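PDB 6I28: ORF98 PTP-2 from Cydia pomonella granulosis virus, which is probably a dual-specificity protein phosphatase, removing phosphate from tyrosine and from serine or threonine residues of proteins such as MAP kinases. Local coordinates for residues Gln16-Gly21 with Ile116-Arg121. Residues are numbered along the deposited sequence; the frame is centred on the assembly and turned at random.
Sequences QDLFVG and IYYIMR
Tyr118 on helix 110-123 reaches toward strand 18-21, where it meets Leu18. Its ring leaves the helix with CG anti to the backbone N (chi1 -175°), and Tyr118 CB lies 4.5 Å from Leu18 CD1, at the margin of the contact. Tyr118 CG is no nearer, 4.5 Å from Leu18 CD1. The closest touch is the next atom: Tyr118 CD2 stands 3.9 Å from Leu18 CD1, whose methyl comes in at a slant to the ring. Tyr118 CE2 has already moved off to 4.7 Å from Leu18 CD1 and passes toward Asp17. At the tip, Tyr118 OH binds a water at 2.7 Å, and this water donates a weak, long bond of 3.4 Å to Asp17 OD2. Leu18 CD1 also comes within 4.4 Å of Ile119 CG1, and the methyl thus faces two successive helix residues. The CA atoms of Leu18 and Tyr118 remain 9.5 Å apart; the direct contacts are between side chains, with the water adding a weak link. Ile93 of helix 82-95 touches both Asp17 and Tyr118, while Leu18 also packs on Val100 and Ile102 of the adjacent parallel strand. The whole is a helix-on-sheet core contact of the protein tyrosine phosphatase fold, made by the helix that follows the phosphate-binding P-loop.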
ATOM      1  N   GLN A  16      -1.550 -12.813  -2.505  1.00 30.20           N
ATOM      2  CA  GLN A  16      -0.415 -13.612  -2.052  1.00 36.21           C
ATOM      3  C   GLN A  16       0.785 -12.750  -1.686  1.00 29.29           C
ATOM      4  O   GLN A  16       1.670 -13.236  -0.992  1.00 30.07           O
ATOM      5  CB  GLN A  16      -0.023 -14.635  -3.111  1.00 51.92           C
ATOM      6  CG  GLN A  16      -0.775 -15.990  -2.948  1.00 64.64           C
ATOM      7  CD  GLN A  16      -1.029 -16.441  -1.473  1.00 77.40           C
ATOM      8  OE1 GLN A  16      -2.173 -16.695  -1.068  1.00 81.28           O
ATOM      9  NE2 GLN A  16       0.043 -16.522  -0.681  1.00 84.47           N
ATOM     10  N   ASP A  17       0.819 -11.482  -2.108  1.00 23.60           N
ATOM     11  CA  ASP A  17       1.975 -10.612  -1.886  1.00 23.46           C
ATOM     12  C   ASP A  17       1.781  -9.523  -0.844  1.00 19.52           C
ATOM     13  O   ASP A  17       2.779  -8.974  -0.350  1.00 19.19           O
ATOM     14  CB  ASP A  17       2.373  -9.876  -3.190  1.00 25.85           C
ATOM     15  CG  ASP A  17       2.620 -10.784  -4.344  1.00 26.91           C
ATOM     16  OD1 ASP A  17       3.308 -11.817  -4.145  1.00 25.85           O
ATOM     17  OD2 ASP A  17       2.081 -10.497  -5.499  1.00 29.42           O
ATOM     18  N   LEU A  18       0.537  -9.142  -0.521  1.00 20.99           N
ATOM     19  CA  LEU A  18       0.248  -7.910   0.192  1.00 21.03           C
ATOM     20  C   LEU A  18      -0.712  -8.112   1.352  1.00 20.46           C
ATOM     21  O   LEU A  18      -1.715  -8.822   1.208  1.00 19.83           O
ATOM     22  CB  LEU A  18      -0.407  -6.859  -0.745  1.00 21.92           C
ATOM     23  CG  LEU A  18       0.403  -6.317  -1.896  1.00 23.18           C
ATOM     24  CD1 LEU A  18      -0.476  -5.355  -2.663  1.00 23.54           C
ATOM     25  CD2 LEU A  18       1.724  -5.648  -1.422  1.00 23.42           C
ATOM     26  N   PHE A  19      -0.373  -7.498   2.488  1.00 18.33           N
ATOM     27  CA  PHE A  19      -1.259  -7.177   3.608  1.00 18.43           C
ATOM     28  C   PHE A  19      -1.478  -5.671   3.717  1.00 17.37           C
ATOM     29  O   PHE A  19      -0.598  -4.863   3.393  1.00 18.57           O
ATOM     30  CB  PHE A  19      -0.692  -7.679   4.936  1.00 19.86           C
ATOM     31  CG  PHE A  19      -0.501  -9.153   5.004  1.00 24.41           C
ATOM     32  CD1 PHE A  19       0.561  -9.779   4.390  1.00 27.28           C
ATOM     33  CD2 PHE A  19      -1.384  -9.926   5.717  1.00 27.23           C
ATOM     34  CE1 PHE A  19       0.700 -11.133   4.495  1.00 31.06           C
ATOM     35  CE2 PHE A  19      -1.222 -11.282   5.801  1.00 29.39           C
ATOM     36  CZ  PHE A  19      -0.200 -11.874   5.189  1.00 29.76           C
ATOM     37  N   VAL A  20      -2.677  -5.284   4.158  1.00 16.67           N
ATOM     38  CA  VAL A  20      -2.994  -3.890   4.484  1.00 16.96           C
ATOM     39  C   VAL A  20      -3.572  -3.810   5.901  1.00 20.10           C
ATOM     40  O   VAL A  20      -4.428  -4.617   6.291  1.00 17.61           O
ATOM     41  CB  VAL A  20      -4.000  -3.275   3.496  1.00 15.47           C
ATOM     42  CG1 VAL A  20      -4.423  -1.940   4.023  1.00 18.59           C
ATOM     43  CG2 VAL A  20      -3.456  -3.228   2.135  1.00 14.43           C
ATOM     44  N   GLY A  21      -3.101  -2.859   6.688  1.00 19.02           N
ATOM     45  CA  GLY A  21      -3.622  -2.694   8.021  1.00 20.41           C
ATOM     46  C   GLY A  21      -3.334  -1.336   8.602  1.00 21.74           C
ATOM     47  O   GLY A  21      -2.867  -0.424   7.908  1.00 21.29           O
ATOM     48  N   ILE A 116      -3.836  -0.483  -3.744  1.00 19.18           N
ATOM     49  CA  ILE A 116      -4.686  -0.439  -4.926  1.00 19.93           C
ATOM     50  C   ILE A 116      -3.839  -0.072  -6.127  1.00 20.88           C
ATOM     51  O   ILE A 116      -3.984  -0.649  -7.201  1.00 20.96           O
ATOM     52  CB  ILE A 116      -5.858   0.542  -4.714  1.00 20.88           C
ATOM     53  CG1 ILE A 116      -6.884   0.009  -3.700  1.00 22.62           C
ATOM     54  CG2 ILE A 116      -6.566   0.890  -6.065  1.00 22.89           C
ATOM     55  CD1 ILE A 116      -8.079   0.942  -3.378  1.00 24.30           C
ATOM     56  N   TYR A 117      -2.911   0.866  -5.953  1.00 17.90           N
ATOM     57  CA  TYR A 117      -2.087   1.308  -7.067  1.00 19.83           C
ATOM     58  C   TYR A 117      -1.136   0.202  -7.514  1.00 19.62           C
ATOM     59  O   TYR A 117      -0.955  -0.031  -8.724  1.00 17.94           O
ATOM     60  CB  TYR A 117      -1.262   2.526  -6.663  1.00 21.65           C
ATOM     61  CG  TYR A 117      -0.343   3.005  -7.790  1.00 19.47           C
ATOM     62  CD1 TYR A 117      -0.821   3.380  -8.992  1.00 18.96           C
ATOM     63  CD2 TYR A 117       1.019   3.056  -7.609  1.00 18.03           C
ATOM     64  CE1 TYR A 117       0.016   3.831 -10.035  1.00 17.73           C
ATOM     65  CE2 TYR A 117       1.895   3.482  -8.598  1.00 17.75           C
ATOM     66  CZ  TYR A 117       1.406   3.864  -9.820  1.00 17.85           C
ATOM     67  OH  TYR A 117       2.236   4.298 -10.841  1.00 16.44           O
ATOM     68  N   TYR A 118      -0.511  -0.495  -6.557  1.00 15.80           N
ATOM     69  CA  TYR A 118       0.267  -1.650  -6.919  1.00 18.98           C
ATOM     70  C   TYR A 118      -0.506  -2.654  -7.732  1.00 17.90           C
ATOM     71  O   TYR A 118       0.013  -3.151  -8.731  1.00 18.13           O
ATOM     72  CB  TYR A 118       0.885  -2.308  -5.684  1.00 20.34           C
ATOM     73  CG  TYR A 118       1.795  -3.431  -6.034  1.00 21.41           C
ATOM     74  CD1 TYR A 118       3.100  -3.150  -6.412  1.00 19.46           C
ATOM     75  CD2 TYR A 118       1.376  -4.768  -6.075  1.00 23.92           C
ATOM     76  CE1 TYR A 118       3.957  -4.120  -6.775  1.00 22.82           C
ATOM     77  CE2 TYR A 118       2.301  -5.785  -6.418  1.00 24.20           C
ATOM     78  CZ  TYR A 118       3.580  -5.430  -6.798  1.00 23.78           C
ATOM     79  OH  TYR A 118       4.536  -6.349  -7.181  1.00 26.35           O
ATOM     80  N   ILE A 119      -1.793  -2.897  -7.401  1.00 18.13           N
ATOM     81  CA  ILE A 119      -2.582  -3.855  -8.169  1.00 21.21           C
ATOM     82  C   ILE A 119      -3.001  -3.293  -9.527  1.00 20.53           C
ATOM     83  O   ILE A 119      -2.971  -4.011 -10.529  1.00 18.40           O
ATOM     84  CB  ILE A 119      -3.781  -4.275  -7.276  1.00 22.29           C
ATOM     85  CG1 ILE A 119      -3.270  -5.132  -6.086  1.00 22.60           C
ATOM     86  CG2 ILE A 119      -4.872  -5.010  -8.075  1.00 24.93           C
ATOM     87  CD1 ILE A 119      -4.342  -5.570  -5.143  1.00 26.13           C
ATOM     88  N   MET A 120      -3.376  -1.999  -9.582  1.00 19.98           N
ATOM     89  CA  MET A 120      -3.659  -1.340 -10.841  1.00 21.01           C
ATOM     90  C   MET A 120      -2.496  -1.446 -11.803  1.00 19.92           C
ATOM     91  O   MET A 120      -2.671  -1.828 -12.958  1.00 22.55           O
ATOM     92  CB  MET A 120      -3.979   0.143 -10.621  1.00 22.59           C
ATOM     93  CG  MET A 120      -5.198   0.441  -9.833  1.00 23.95           C
ATOM     94  SD  MET A 120      -5.336   2.189  -9.448  1.00 27.73           S
ATOM     95  CE  MET A 120      -5.158   2.918 -11.062  1.00 40.57           C
ATOM     96  N   ARG A 121      -1.284  -1.253 -11.312  1.00 19.00           N
ATOM     97  CA  ARG A 121      -0.178  -1.136 -12.229  1.00 18.72           C
ATOM     98  C   ARG A 121       0.435  -2.486 -12.609  1.00 21.23           C
ATOM     99  O   ARG A 121       0.844  -2.682 -13.761  1.00 21.41           O
ATOM    100  CB  ARG A 121       0.904  -0.241 -11.600  1.00 17.88           C
ATOM    101  CG  ARG A 121       2.137  -0.096 -12.465  1.00 19.89           C
ATOM    102  CD  ARG A 121       2.949   1.105 -12.024  1.00 22.11           C
ATOM    103  NE  ARG A 121       4.337   1.082 -12.476  1.00 22.34           N
ATOM    104  CZ  ARG A 121       5.216   2.068 -12.247  1.00 23.44           C
ATOM    105  NH1 ARG A 121       4.854   3.161 -11.610  1.00 21.40           N
ATOM    106  NH2 ARG A 121       6.464   1.960 -12.665  1.00 25.60           N
TER
HETATM  107  O   HOH W   1       3.102  -8.516  -8.028  1.00 46.72           O